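Local coordinates for protein Maltose/maltodextrin transport permease homologue (Bdellovibrio bacteriovorus HD100, PDB 6FFL) that binds maltotriose in its periplasmic-type MalE solute-binding domain, which is fused to the membrane subunit MalF, and probably hands the sugar on for transport, at residues K212-Y216 against E217-A221; V299-L302 against F303-K306; Q17-A20 against E21-K25; G364-P368 against Q369-E373. One frame throughout, in Å; residues are numbered along the deposited sequence.

Contact 1: K212-Y216 against E217-A221; sequences KECDY and ETANA. With GLC (alpha-D-glucopyranose), chain B.
Glu217 follows Tyr216, whose ring carries O6 of the glucose unit over one face, offset toward the rim, 3.3 Å from Tyr216 CD1. Thr218 brings two donors to one oxygen. Its backbone N reaches Asp215 OD1 at 2.8 Å, nearly in line with the C-O bond, and its OG1 donates to Asp215 OD1 at 2.8 Å from above the carboxylate plane. Asp215 CG sits between its backbone N and carbonyl carbon (chi1 66°), which turns OD1 to the Thr218 donors at the helix start, and a water links Asp215 N to Thr218 OG1. Ala219 N donates to Asp215 O, and its CB packs 3.7 Å from Cys214 SG, both side chains also touching Val158. Asn220 N bonds to Tyr216 O at 2.9 Å. Its OD1 accepts from a second water that also lies 2.6 Å from Tyr216 OH, a hydroxyl further bonded to Trp236 and Asn233, so the ring is fixed at its far end. Asp215 is thus the N-cap of helix 216-224, whose first residue, Tyr216, sets an aromatic ring in the maltotriose pocket, consistent with the aromatic-lined sugar sites of maltodextrin-binding proteins.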
ATOM      1  N   LYS A 212      17.748  -6.597  12.580  1.00 21.19           N
ATOM      2  CA  LYS A 212      17.386  -5.751  13.718  1.00 23.50           C
ATOM      3  C   LYS A 212      16.946  -4.362  13.272  1.00 24.02           C
ATOM      4  O   LYS A 212      16.169  -3.702  13.974  1.00 33.23           O
ATOM      5  CB  LYS A 212      18.564  -5.638  14.686  1.00 23.54           C
ATOM      6  CG  LYS A 212      19.018  -6.963  15.266  1.00 40.74           C
ATOM      7  CD  LYS A 212      18.125  -7.430  16.408  1.00 41.39           C
ATOM      8  CE  LYS A 212      18.857  -8.441  17.283  1.00 44.63           C
ATOM      9  NZ  LYS A 212      18.019  -8.971  18.393  1.00 44.82           N
ATOM     10  N   GLU A 213      17.462  -3.884  12.143  1.00 27.26           N
ATOM     11  CA  GLU A 213      17.064  -2.606  11.559  1.00 34.65           C
ATOM     12  C   GLU A 213      16.724  -2.859  10.101  1.00 32.10           C
ATOM     13  O   GLU A 213      17.559  -3.366   9.347  1.00 32.67           O
ATOM     14  CB  GLU A 213      18.174  -1.553  11.667  1.00 40.94           C
ATOM     15  CG  GLU A 213      18.938  -1.555  12.988  1.00 55.59           C
ATOM     16  CD  GLU A 213      18.199  -0.825  14.093  1.00 68.07           C
ATOM     17  OE1 GLU A 213      17.184  -0.165  13.791  1.00 72.87           O
ATOM     18  OE2 GLU A 213      18.638  -0.907  15.261  1.00 75.76           O
ATOM     19  N   CYS A 214      15.505  -2.506   9.696  1.00 24.78           N
ATOM     20  CA  CYS A 214      15.080  -2.860   8.346  1.00 25.71           C
ATOM     21  C   CYS A 214      13.951  -1.909   7.941  1.00 28.64           C
ATOM     22  O   CYS A 214      12.775  -2.211   8.151  1.00 30.03           O
ATOM     23  CB  CYS A 214      14.643  -4.311   8.281  1.00 23.78           C
ATOM     24  SG  CYS A 214      14.467  -4.967   6.626  1.00 24.36           S
ATOM     25  N   ASP A 215      14.326  -0.766   7.365  1.00 23.17           N
ATOM     26  CA  ASP A 215      13.314   0.129   6.827  1.00 28.23           C
ATOM     27  C   ASP A 215      12.949  -0.320   5.411  1.00 26.21           C
ATOM     28  O   ASP A 215      13.433  -1.346   4.919  1.00 21.79           O
ATOM     29  CB  ASP A 215      13.783   1.587   6.905  1.00 25.41           C
ATOM     30  CG  ASP A 215      14.984   1.894   6.017  1.00 29.80           C
ATOM     31  OD1 ASP A 215      15.395   1.056   5.189  1.00 29.03           O
ATOM     32  OD2 ASP A 215      15.533   3.010   6.159  1.00 33.91           O
ATOM     33  N   TYR A 216      12.072   0.432   4.744  1.00 20.99           N
ATOM     34  CA  TYR A 216      11.593  -0.017   3.441  1.00 20.13           C
ATOM     35  C   TYR A 216      12.741  -0.163   2.450  1.00 21.02           C
ATOM     36  O   TYR A 216      12.863  -1.187   1.764  1.00 21.37           O
ATOM     37  CB  TYR A 216      10.535   0.934   2.880  1.00 21.97           C
ATOM     38  CG  TYR A 216       9.989   0.428   1.554  1.00 18.53           C
ATOM     39  CD1 TYR A 216       8.870  -0.401   1.516  1.00 17.49           C
ATOM     40  CD2 TYR A 216      10.604   0.758   0.348  1.00 20.92           C
ATOM     41  CE1 TYR A 216       8.371  -0.881   0.302  1.00 16.28           C
ATOM     42  CE2 TYR A 216      10.121   0.281  -0.864  1.00 20.12           C
ATOM     43  CZ  TYR A 216       9.008  -0.543  -0.877  1.00 16.00           C
ATOM     44  OH  TYR A 216       8.530  -1.006  -2.085  1.00 16.48           O
ATOM     45  N   GLU A 217      13.602   0.851   2.364  1.00 22.84           N
ATOM     46  CA  GLU A 217      14.651   0.804   1.356  1.00 24.79           C
ATOM     47  C   GLU A 217      15.677  -0.277   1.663  1.00 24.65           C
ATOM     48  O   GLU A 217      16.261  -0.852   0.737  1.00 22.16           O
ATOM     49  CB  GLU A 217      15.344   2.162   1.232  1.00 27.90           C
ATOM     50  CG  GLU A 217      16.306   2.239   0.048  1.00 44.63           C
ATOM     51  CD  GLU A 217      15.754   1.586  -1.223  1.00 55.31           C
ATOM     52  OE1 GLU A 217      14.584   1.853  -1.588  1.00 52.85           O
ATOM     53  OE2 GLU A 217      16.497   0.804  -1.862  1.00 52.36           O
ATOM     54  N   THR A 218      15.908  -0.565   2.943  1.00 26.35           N
ATOM     55  CA  THR A 218      16.847  -1.625   3.298  1.00 29.15           C
ATOM     56  C   THR A 218      16.329  -2.990   2.847  1.00 23.45           C
ATOM     57  O   THR A 218      17.073  -3.779   2.250  1.00 22.89           O
ATOM     58  CB  THR A 218      17.108  -1.604   4.804  1.00 32.94           C
ATOM     59  OG1 THR A 218      17.813  -0.398   5.141  1.00 27.93           O
ATOM     60  CG2 THR A 218      17.936  -2.820   5.228  1.00 27.54           C
ATOM     61  N   ALA A 219      15.048  -3.279   3.105  1.00 21.85           N
ATOM     62  CA  ALA A 219      14.471  -4.544   2.645  1.00 19.30           C
ATOM     63  C   ALA A 219      14.464  -4.612   1.126  1.00 21.44           C
ATOM     64  O   ALA A 219      14.779  -5.653   0.537  1.00 18.94           O
ATOM     65  CB  ALA A 219      13.053  -4.723   3.195  1.00 16.46           C
ATOM     66  N   ASN A 220      14.125  -3.496   0.481  1.00 19.98           N
ATOM     67  CA  ASN A 220      14.107  -3.409  -0.975  1.00 20.97           C
ATOM     68  C   ASN A 220      15.482  -3.706  -1.561  1.00 21.65           C
ATOM     69  O   ASN A 220      15.623  -4.539  -2.464  1.00 22.77           O
ATOM     70  CB  ASN A 220      13.639  -2.007  -1.373  1.00 23.65           C
ATOM     71  CG  ASN A 220      13.258  -1.899  -2.832  1.00 23.16           C
ATOM     72  OD1 ASN A 220      12.484  -2.693  -3.343  1.00 22.56           O
ATOM     73  ND2 ASN A 220      13.792  -0.886  -3.506  1.00 30.12           N
ATOM     74  N   ALA A 221      16.515  -3.032  -1.048  1.00 19.74           N
ATOM     75  CA  ALA A 221      17.870  -3.254  -1.545  1.00 21.77           C
ATOM     76  C   ALA A 221      18.335  -4.683  -1.293  1.00 27.90           C
ATOM     77  O   ALA A 221      18.923  -5.316  -2.179  1.00 23.58           O
ATOM     78  CB  ALA A 221      18.839  -2.265  -0.899  1.00 28.04           C
TER
HETATM   79  C1  GLC B   1       6.099   3.310  -2.924  1.00 22.37           C
HETATM   80  C2  GLC B   1       4.704   3.002  -3.480  1.00 16.36           C
HETATM   81  C3  GLC B   1       3.639   3.136  -2.401  1.00 19.78           C
HETATM   82  C4  GLC B   1       4.018   2.349  -1.146  1.00 20.13           C
HETATM   83  C5  GLC B   1       5.433   2.727  -0.688  1.00 19.02           C
HETATM   84  C6  GLC B   1       5.890   1.857   0.482  1.00 28.57           C
HETATM   85  O1  GLC B   1       6.185   4.700  -2.603  1.00 26.13           O
HETATM   86  O2  GLC B   1       4.371   3.920  -4.525  1.00 17.97           O
HETATM   87  O3  GLC B   1       2.374   2.697  -2.943  1.00 16.06           O
HETATM   88  O4  GLC B   1       3.041   2.649  -0.130  1.00 15.10           O
HETATM   89  O5  GLC B   1       6.377   2.530  -1.747  1.00 23.82           O
HETATM   90  O6  GLC B   1       7.145   2.331   0.993  1.00 27.69           O
HETATM   91  O   HOH W   1      17.095  -0.056   7.915  1.00 34.89           O
HETATM   92  O   HOH W   2      10.270  -1.325  -3.930  1.00 31.87           O

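Contact 2: V299-L302 against F303-K306; sequences VQLL and FAEK
Val299 turns CG1 opposite its backbone N (chi1 174°), whereas Phe303 sends its ring to the side opposite its carbonyl carbon (chi1 -79°), and the two side chains come to lie side by side, pointing the same way. CG1 meets the ring at CE2, 3.8 Å away. The same ring border also reaches the backbone: Val299 O lies near the ring plane, 3.3 Å from Phe303 CD2, although that oxygen takes its hydrogen bond from Phe303 N at 3.1 Å. Ring edge and amide of Phe303 thus both meet the one carbonyl a turn earlier. On the neighbouring flank Leu302 and Lys306 meet at a slant, with Leu302 CD1 3.7 Å from Lys306 CE. The methyl covers the aliphatic part of the lysine, whose CG also passes 3.3 Å from Leu302 O; the ammonium end continues to a salt bridge with Glu21 on helix 13-29. Leu301 CD2 and Ala304 CB touch more loosely at 4.3 Å, on a side packed against Pro311. The backbone bonds follow the i to i+4 pattern. Gln300 points away and is held by Thr295 O and Asn313 N. The whole is one helix, 297-307, packed on two flanks in the solute-binding domain: Leu302, Phe303 and Lys306 lean on helix 13-29, while Leu301, Ala304 and Glu305 face helix 320-323.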
ATOM      1  N   VAL A 299      -4.063   4.146 -20.626  1.00 19.21           N
ATOM      2  CA  VAL A 299      -3.078   4.386 -19.571  1.00 16.32           C
ATOM      3  C   VAL A 299      -3.059   3.236 -18.567  1.00 17.70           C
ATOM      4  O   VAL A 299      -1.990   2.817 -18.108  1.00 16.89           O
ATOM      5  CB  VAL A 299      -3.345   5.734 -18.871  1.00 20.01           C
ATOM      6  CG1 VAL A 299      -2.404   5.900 -17.679  1.00 16.69           C
ATOM      7  CG2 VAL A 299      -3.163   6.881 -19.850  1.00 21.66           C
ATOM      8  N   GLN A 300      -4.232   2.718 -18.191  1.00 16.81           N
ATOM      9  CA  GLN A 300      -4.264   1.574 -17.276  1.00 16.94           C
ATOM     10  C   GLN A 300      -3.498   0.387 -17.847  1.00 19.41           C
ATOM     11  O   GLN A 300      -2.793  -0.319 -17.116  1.00 17.12           O
ATOM     12  CB  GLN A 300      -5.706   1.170 -16.988  1.00 15.74           C
ATOM     13  CG  GLN A 300      -6.520   2.229 -16.251  1.00 14.31           C
ATOM     14  CD  GLN A 300      -7.712   1.630 -15.534  1.00 16.64           C
ATOM     15  OE1 GLN A 300      -7.778   0.418 -15.336  1.00 14.95           O
ATOM     16  NE2 GLN A 300      -8.662   2.483 -15.129  1.00 14.40           N
ATOM     17  N   LEU A 301      -3.630   0.146 -19.148  1.00 18.00           N
ATOM     18  CA  LEU A 301      -2.931  -0.978 -19.756  1.00 18.13           C
ATOM     19  C   LEU A 301      -1.446  -0.703 -19.950  1.00 19.07           C
ATOM     20  O   LEU A 301      -0.661  -1.651 -20.050  1.00 21.80           O
ATOM     21  CB  LEU A 301      -3.587  -1.342 -21.088  1.00 22.72           C
ATOM     22  CG  LEU A 301      -4.982  -1.974 -20.972  1.00 23.07           C
ATOM     23  CD1 LEU A 301      -5.605  -2.200 -22.361  1.00 20.65           C
ATOM     24  CD2 LEU A 301      -4.932  -3.269 -20.163  1.00 17.09           C
ATOM     25  N   LEU A 302      -1.044   0.565 -20.029  1.00 16.42           N
ATOM     26  CA  LEU A 302       0.380   0.882 -20.011  1.00 20.45           C
ATOM     27  C   LEU A 302       1.005   0.459 -18.687  1.00 20.47           C
ATOM     28  O   LEU A 302       2.068  -0.180 -18.663  1.00 19.66           O
ATOM     29  CB  LEU A 302       0.588   2.377 -20.251  1.00 22.14           C
ATOM     30  CG  LEU A 302       2.033   2.864 -20.333  1.00 26.32           C
ATOM     31  CD1 LEU A 302       2.764   2.219 -21.503  1.00 30.18           C
ATOM     32  CD2 LEU A 302       2.038   4.387 -20.455  1.00 29.81           C
ATOM     33  N   PHE A 303       0.351   0.804 -17.570  1.00 17.77           N
ATOM     34  CA  PHE A 303       0.807   0.338 -16.260  1.00 18.17           C
ATOM     35  C   PHE A 303       0.746  -1.178 -16.180  1.00 19.86           C
ATOM     36  O   PHE A 303       1.683  -1.827 -15.702  1.00 16.85           O
ATOM     37  CB  PHE A 303      -0.036   0.952 -15.138  1.00 19.12           C
ATOM     38  CG  PHE A 303       0.347   2.360 -14.791  1.00 19.66           C
ATOM     39  CD1 PHE A 303       1.427   2.607 -13.957  1.00 16.11           C
ATOM     40  CD2 PHE A 303      -0.376   3.435 -15.286  1.00 17.82           C
ATOM     41  CE1 PHE A 303       1.781   3.891 -13.626  1.00 14.60           C
ATOM     42  CE2 PHE A 303      -0.022   4.724 -14.964  1.00 17.79           C
ATOM     43  CZ  PHE A 303       1.071   4.954 -14.131  1.00 17.11           C
ATOM     44  N   ALA A 304      -0.363  -1.765 -16.636  1.00 15.87           N
ATOM     45  CA  ALA A 304      -0.477  -3.222 -16.596  1.00 17.70           C
ATOM     46  C   ALA A 304       0.669  -3.880 -17.358  1.00 18.78           C
ATOM     47  O   ALA A 304       1.229  -4.886 -16.907  1.00 19.25           O
ATOM     48  CB  ALA A 304      -1.835  -3.660 -17.156  1.00 19.98           C
ATOM     49  N   GLU A 305       1.065  -3.296 -18.491  1.00 18.54           N
ATOM     50  CA  GLU A 305       2.112  -3.898 -19.308  1.00 21.58           C
ATOM     51  C   GLU A 305       3.496  -3.708 -18.696  1.00 22.64           C
ATOM     52  O   GLU A 305       4.320  -4.631 -18.724  1.00 26.17           O
ATOM     53  CB  GLU A 305       2.065  -3.309 -20.716  1.00 22.84           C
ATOM     54  CG  GLU A 305       3.175  -3.770 -21.645  1.00 36.81           C
ATOM     55  CD  GLU A 305       3.051  -3.134 -23.019  1.00 53.35           C
ATOM     56  OE1 GLU A 305       3.277  -1.909 -23.135  1.00 57.27           O
ATOM     57  OE2 GLU A 305       2.703  -3.854 -23.979  1.00 61.39           O
ATOM     58  N   LYS A 306       3.772  -2.533 -18.141  1.00 19.09           N
ATOM     59  CA  LYS A 306       5.132  -2.210 -17.732  1.00 20.35           C
ATOM     60  C   LYS A 306       5.428  -2.529 -16.272  1.00 17.12           C
ATOM     61  O   LYS A 306       6.579  -2.845 -15.949  1.00 21.43           O
ATOM     62  CB  LYS A 306       5.424  -0.739 -18.034  1.00 18.48           C
ATOM     63  CG  LYS A 306       5.258  -0.424 -19.523  1.00 25.95           C
ATOM     64  CD  LYS A 306       6.253   0.604 -20.015  1.00 33.69           C
ATOM     65  CE  LYS A 306       6.195   0.725 -21.536  1.00 42.50           C
ATOM     66  NZ  LYS A 306       7.228   1.660 -22.054  1.00 47.98           N
TER

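Contact 3: Q17-A20 against E21-K25; sequences QVLA and EALEK
Leu19 and Leu23 meet one turn apart on helix 13-29, the connecting helix of a beta-alpha-beta unit between parallel strands 4-9 and 34-39. Leu19 CD1 lies 3.9 Å from Leu23 CG, and Leu19 CG is 4.0 Å from Leu23 CD1, so the two branched ends overlap at a slant. They start from different torsions: Leu19 has CG opposite its backbone N (chi1 177°), whereas Leu23 has CG opposite its carbonyl carbon (chi1 -69°), which swings it back over the preceding turn. That swing also lays Leu23 CG 3.3 Å from Leu19 O, the oxygen that accepts from Leu23 N at 2.7 Å. The leucine pair is therefore backed by the helix's own hydrogen bond. Alongside it, Ala22 N reaches Val18 O at 2.9 Å, and Glu24 N bonds to Ala20 O.

Around this first shell, neighbouring elements fix the faces of the helix. Leu23 packs on Val35 and Ala37 of the strand 34-39 and on Leu290, while Leu19 touches Leu294; both of these leucine partners lie on helix 281-294. Val18 and Glu21 belong to a different flank, facing helix 297-307, and the fully extended Glu21 chain points its carboxylate to Lys306. On the exposed side Glu24, one turn after Ala20, has CB 3.4 Å from Ala20 O.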
ATOM      1  N   GLN A  17       7.943   6.264 -13.626  1.00 19.81           N
ATOM      2  CA  GLN A  17       8.435   6.215 -15.003  1.00 19.93           C
ATOM      3  C   GLN A  17       7.279   6.085 -15.983  1.00 24.92           C
ATOM      4  O   GLN A  17       7.268   6.735 -17.037  1.00 25.61           O
ATOM      5  CB  GLN A  17       9.413   5.054 -15.202  1.00 21.95           C
ATOM      6  CG  GLN A  17      10.618   5.085 -14.294  1.00 37.76           C
ATOM      7  CD  GLN A  17      11.366   6.399 -14.372  1.00 55.10           C
ATOM      8  OE1 GLN A  17      11.861   6.788 -15.432  1.00 63.12           O
ATOM      9  NE2 GLN A  17      11.438   7.102 -13.244  1.00 55.45           N
ATOM     10  N   VAL A  18       6.299   5.245 -15.657  1.00 18.06           N
ATOM     11  CA  VAL A  18       5.146   5.087 -16.537  1.00 18.36           C
ATOM     12  C   VAL A  18       4.314   6.363 -16.550  1.00 18.18           C
ATOM     13  O   VAL A  18       3.856   6.810 -17.613  1.00 21.62           O
ATOM     14  CB  VAL A  18       4.318   3.860 -16.114  1.00 18.83           C
ATOM     15  CG1 VAL A  18       3.052   3.755 -16.946  1.00 19.76           C
ATOM     16  CG2 VAL A  18       5.165   2.583 -16.225  1.00 20.99           C
ATOM     17  N   LEU A  19       4.121   6.976 -15.380  1.00 19.33           N
ATOM     18  CA  LEU A  19       3.415   8.256 -15.318  1.00 21.30           C
ATOM     19  C   LEU A  19       4.053   9.288 -16.241  1.00 20.64           C
ATOM     20  O   LEU A  19       3.357   9.991 -16.985  1.00 21.43           O
ATOM     21  CB  LEU A  19       3.386   8.776 -13.876  1.00 16.73           C
ATOM     22  CG  LEU A  19       2.736  10.142 -13.690  1.00 18.56           C
ATOM     23  CD1 LEU A  19       1.270  10.082 -14.063  1.00 17.37           C
ATOM     24  CD2 LEU A  19       2.897  10.598 -12.241  1.00 18.45           C
ATOM     25  N   ALA A  20       5.382   9.383 -16.215  1.00 18.82           N
ATOM     26  CA  ALA A  20       6.068  10.344 -17.072  1.00 23.22           C
ATOM     27  C   ALA A  20       5.773  10.086 -18.547  1.00 25.45           C
ATOM     28  O   ALA A  20       5.551  11.029 -19.315  1.00 25.33           O
ATOM     29  CB  ALA A  20       7.573  10.303 -16.810  1.00 22.78           C
ATOM     30  N   GLU A  21       5.773   8.816 -18.965  1.00 23.04           N
ATOM     31  CA  GLU A  21       5.443   8.507 -20.353  1.00 25.97           C
ATOM     32  C   GLU A  21       4.008   8.911 -20.674  1.00 24.91           C
ATOM     33  O   GLU A  21       3.738   9.493 -21.732  1.00 28.36           O
ATOM     34  CB  GLU A  21       5.658   7.017 -20.626  1.00 31.31           C
ATOM     35  CG  GLU A  21       5.207   6.558 -22.007  1.00 35.87           C
ATOM     36  CD  GLU A  21       5.539   5.100 -22.292  1.00 38.20           C
ATOM     37  OE1 GLU A  21       6.246   4.464 -21.479  1.00 35.75           O
ATOM     38  OE2 GLU A  21       5.096   4.586 -23.342  1.00 38.08           O
ATOM     39  N   ALA A  22       3.077   8.619 -19.763  1.00 23.02           N
ATOM     40  CA  ALA A  22       1.685   8.996 -19.979  1.00 25.78           C
ATOM     41  C   ALA A  22       1.521  10.511 -20.026  1.00 24.30           C
ATOM     42  O   ALA A  22       0.776  11.034 -20.859  1.00 24.74           O
ATOM     43  CB  ALA A  22       0.809   8.391 -18.879  1.00 20.46           C
ATOM     44  N   LEU A  23       2.199  11.233 -19.129  1.00 25.34           N
ATOM     45  CA  LEU A  23       2.074  12.688 -19.114  1.00 23.33           C
ATOM     46  C   LEU A  23       2.657  13.300 -20.380  1.00 26.01           C
ATOM     47  O   LEU A  23       2.137  14.293 -20.895  1.00 27.37           O
ATOM     48  CB  LEU A  23       2.759  13.264 -17.874  1.00 22.79           C
ATOM     49  CG  LEU A  23       2.109  12.989 -16.516  1.00 21.50           C
ATOM     50  CD1 LEU A  23       2.893  13.697 -15.416  1.00 20.15           C
ATOM     51  CD2 LEU A  23       0.646  13.449 -16.526  1.00 21.90           C
ATOM     52  N   GLU A  24       3.734  12.711 -20.899  1.00 25.97           N
ATOM     53  CA  GLU A  24       4.325  13.209 -22.134  1.00 31.36           C
ATOM     54  C   GLU A  24       3.343  13.075 -23.293  1.00 35.28           C
ATOM     55  O   GLU A  24       3.208  13.990 -24.115  1.00 34.19           O
ATOM     56  CB  GLU A  24       5.630  12.453 -22.392  1.00 36.82           C
ATOM     57  CG  GLU A  24       6.323  12.708 -23.710  1.00 56.40           C
ATOM     58  CD  GLU A  24       7.528  11.791 -23.887  1.00 66.67           C
ATOM     59  OE1 GLU A  24       8.444  11.840 -23.035  1.00 67.79           O
ATOM     60  OE2 GLU A  24       7.553  11.014 -24.865  1.00 68.79           O
ATOM     61  N   LYS A  25       2.615  11.956 -23.352  1.00 30.48           N
ATOM     62  CA  LYS A  25       1.605  11.778 -24.391  1.00 34.04           C
ATOM     63  C   LYS A  25       0.433  12.732 -24.188  1.00 27.63           C
ATOM     64  O   LYS A  25      -0.104  13.269 -25.165  1.00 32.44           O
ATOM     65  CB  LYS A  25       1.112  10.328 -24.401  1.00 33.86           C
ATOM     66  CG  LYS A  25       0.021  10.022 -25.397  1.00 38.46           C
ATOM     67  CD  LYS A  25       0.400   8.832 -26.252  1.00 57.72           C
ATOM     68  CE  LYS A  25      -0.524   8.717 -27.461  1.00 69.65           C
ATOM     69  NZ  LYS A  25      -1.892   8.261 -27.090  1.00 74.46           N
TER

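Contact 4: G364-P368 against Q369-E373; sequences GSLQP and QAAAE
The backbone leaves helix 346-362 at Gly364 through a positive phi (89°), runs extended through Leu366 and Gln367, and turns helical again at Pro368. Leu366 is the side chain that bridges to the new helix. Its CG stands opposite the backbone N (chi1 -167°), and the two methyls part over neighbouring alanines: CD1 lies 3.7 Å from Ala370 CB, and CD2 lies 3.6 Å from Ala371 CB. CD2 is just as close to Ala371 CA, so this methyl rests against the backbone as well as the side chain. Leu366 also touches Gln357 and Lys360 of the preceding helix, and Ala371 meets Gln357 and Val361 there; the leucine is thus wedged between the two helices. Gln367 takes the N-cap position, but its amide end leads away from the first turn. Its backbone oxygen accepts from Ala371 N at 2.9 Å. One residue on, Pro368 O receives Ala372 N at 3.0 Å and has Ala371 CB 3.5 Å away. The proline ring itself faces outward from this turn to Phe197, Gln198 and Leu201 of helix 191-205, and Ala371 shares Phe197 with it. Further along, the extended Gln369 carries NE2 to a weak bond with Glu373 OE1 at 3.4 Å. Together these features make a short connection between two helices packed on each other, in which a Schellman motif ends helix 346-362 and Gln367 N-caps helix 368-384, with Pro368 in its first turn.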
ATOM      1  N   GLY A 364      12.315  -1.219  22.680  1.00 17.57           N
ATOM      2  CA  GLY A 364      12.570  -1.898  23.938  1.00 16.97           C
ATOM      3  C   GLY A 364      12.123  -1.160  25.179  1.00 20.56           C
ATOM      4  O   GLY A 364      12.616  -1.465  26.270  1.00 22.35           O
ATOM      5  N   SER A 365      11.196  -0.211  25.069  1.00 17.68           N
ATOM      6  CA  SER A 365      10.787   0.526  26.255  1.00 22.09           C
ATOM      7  C   SER A 365       9.384   0.177  26.729  1.00 16.55           C
ATOM      8  O   SER A 365       9.015   0.556  27.845  1.00 20.39           O
ATOM      9  CB  SER A 365      10.886   2.040  26.008  1.00 27.45           C
ATOM     10  OG  SER A 365       9.989   2.452  25.000  1.00 25.07           O
ATOM     11  N   LEU A 366       8.610  -0.546  25.922  1.00 15.76           N
ATOM     12  CA  LEU A 366       7.212  -0.834  26.208  1.00 20.65           C
ATOM     13  C   LEU A 366       6.954  -2.312  25.938  1.00 17.53           C
ATOM     14  O   LEU A 366       7.320  -2.811  24.872  1.00 18.08           O
ATOM     15  CB  LEU A 366       6.311   0.052  25.321  1.00 18.42           C
ATOM     16  CG  LEU A 366       4.820   0.209  25.585  1.00 21.88           C
ATOM     17  CD1 LEU A 366       4.545   0.682  26.984  1.00 25.96           C
ATOM     18  CD2 LEU A 366       4.232   1.204  24.569  1.00 25.06           C
ATOM     19  N   GLN A 367       6.318  -3.008  26.883  1.00 16.37           N
ATOM     20  CA  GLN A 367       5.931  -4.395  26.644  1.00 14.88           C
ATOM     21  C   GLN A 367       4.742  -4.473  25.677  1.00 18.45           C
ATOM     22  O   GLN A 367       3.918  -3.560  25.616  1.00 17.57           O
ATOM     23  CB  GLN A 367       5.579  -5.089  27.956  1.00 15.59           C
ATOM     24  CG  GLN A 367       6.807  -5.278  28.844  1.00 17.45           C
ATOM     25  CD  GLN A 367       6.569  -6.234  29.989  1.00 30.67           C
ATOM     26  OE1 GLN A 367       7.086  -7.351  29.998  1.00 42.13           O
ATOM     27  NE2 GLN A 367       5.790  -5.799  30.965  1.00 27.30           N
ATOM     28  N   PRO A 368       4.631  -5.564  24.910  1.00 15.47           N
ATOM     29  CA  PRO A 368       3.541  -5.663  23.917  1.00 17.05           C
ATOM     30  C   PRO A 368       2.135  -5.449  24.466  1.00 18.25           C
ATOM     31  O   PRO A 368       1.336  -4.739  23.831  1.00 19.26           O
ATOM     32  CB  PRO A 368       3.726  -7.084  23.363  1.00 18.65           C
ATOM     33  CG  PRO A 368       5.192  -7.331  23.475  1.00 18.43           C
ATOM     34  CD  PRO A 368       5.624  -6.646  24.762  1.00 16.78           C
ATOM     35  N   GLN A 369       1.797  -6.035  25.617  1.00 19.86           N
ATOM     36  CA  GLN A 369       0.445  -5.848  26.143  1.00 16.62           C
ATOM     37  C   GLN A 369       0.172  -4.382  26.469  1.00 20.81           C
ATOM     38  O   GLN A 369      -0.883  -3.839  26.111  1.00 18.28           O
ATOM     39  CB  GLN A 369       0.224  -6.718  27.378  1.00 22.35           C
ATOM     40  CG  GLN A 369      -1.206  -6.629  27.900  1.00 31.35           C
ATOM     41  CD  GLN A 369      -1.484  -7.628  29.002  1.00 40.33           C
ATOM     42  OE1 GLN A 369      -1.350  -8.835  28.806  1.00 46.15           O
ATOM     43  NE2 GLN A 369      -1.868  -7.132  30.168  1.00 47.30           N
ATOM     44  N   ALA A 370       1.114  -3.722  27.151  1.00 18.50           N
ATOM     45  CA  ALA A 370       0.951  -2.303  27.464  1.00 20.68           C
ATOM     46  C   ALA A 370       0.824  -1.473  26.192  1.00 20.89           C
ATOM     47  O   ALA A 370       0.046  -0.511  26.136  1.00 16.95           O
ATOM     48  CB  ALA A 370       2.133  -1.821  28.312  1.00 19.46           C
ATOM     49  N   ALA A 371       1.571  -1.837  25.151  1.00 18.87           N
ATOM     50  CA  ALA A 371       1.511  -1.081  23.901  1.00 17.99           C
ATOM     51  C   ALA A 371       0.151  -1.209  23.219  1.00 15.31           C
ATOM     52  O   ALA A 371      -0.355  -0.232  22.651  1.00 16.90           O
ATOM     53  CB  ALA A 371       2.613  -1.546  22.962  1.00 16.04           C
ATOM     54  N   ALA A 372      -0.447  -2.406  23.241  1.00 16.21           N
ATOM     55  CA  ALA A 372      -1.790  -2.557  22.681  1.00 16.69           C
ATOM     56  C   ALA A 372      -2.802  -1.732  23.463  1.00 22.01           C
ATOM     57  O   ALA A 372      -3.684  -1.091  22.875  1.00 18.40           O
ATOM     58  CB  ALA A 372      -2.195  -4.034  22.674  1.00 17.74           C
ATOM     59  N   GLU A 373      -2.692  -1.735  24.794  1.00 20.22           N
ATOM     60  CA  GLU A 373      -3.592  -0.926  25.608  1.00 15.81           C
ATOM     61  C   GLU A 373      -3.453   0.549  25.262  1.00 16.60           C
ATOM     62  O   GLU A 373      -4.454   1.254  25.086  1.00 21.34           O
ATOM     63  CB  GLU A 373      -3.312  -1.150  27.101  1.00 18.55           C
ATOM     64  CG  GLU A 373      -3.623  -2.562  27.611  1.00 28.52           C
ATOM     65  CD  GLU A 373      -2.901  -2.924  28.913  1.00 42.79           C
ATOM     66  OE1 GLU A 373      -3.117  -4.054  29.406  1.00 42.97           O
ATOM     67  OE2 GLU A 373      -2.125  -2.095  29.443  1.00 41.69           O
TER

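In the fold
Along the chain the order is contact 3, contact 1, contact 2, contact 4. Contacts 2 and 3 are neighbours in space, centres 11 Å apart: helices 297-307 and 13-29 pack together, tying a late part of the chain to its first beta-alpha-beta unit. Contact 1 stands alone at the sugar, about 28 Å from contact 2 and 29 Å from contact 3 between centres. Contact 4 joins the C-terminal helices, with its centre about 23 Å from that of contact 1 and on the opposite side of the chain's centre from contacts 2 and 3. Contact 1 alone supplies a ligand-pocket residue; the others are packing within the solute-binding domain.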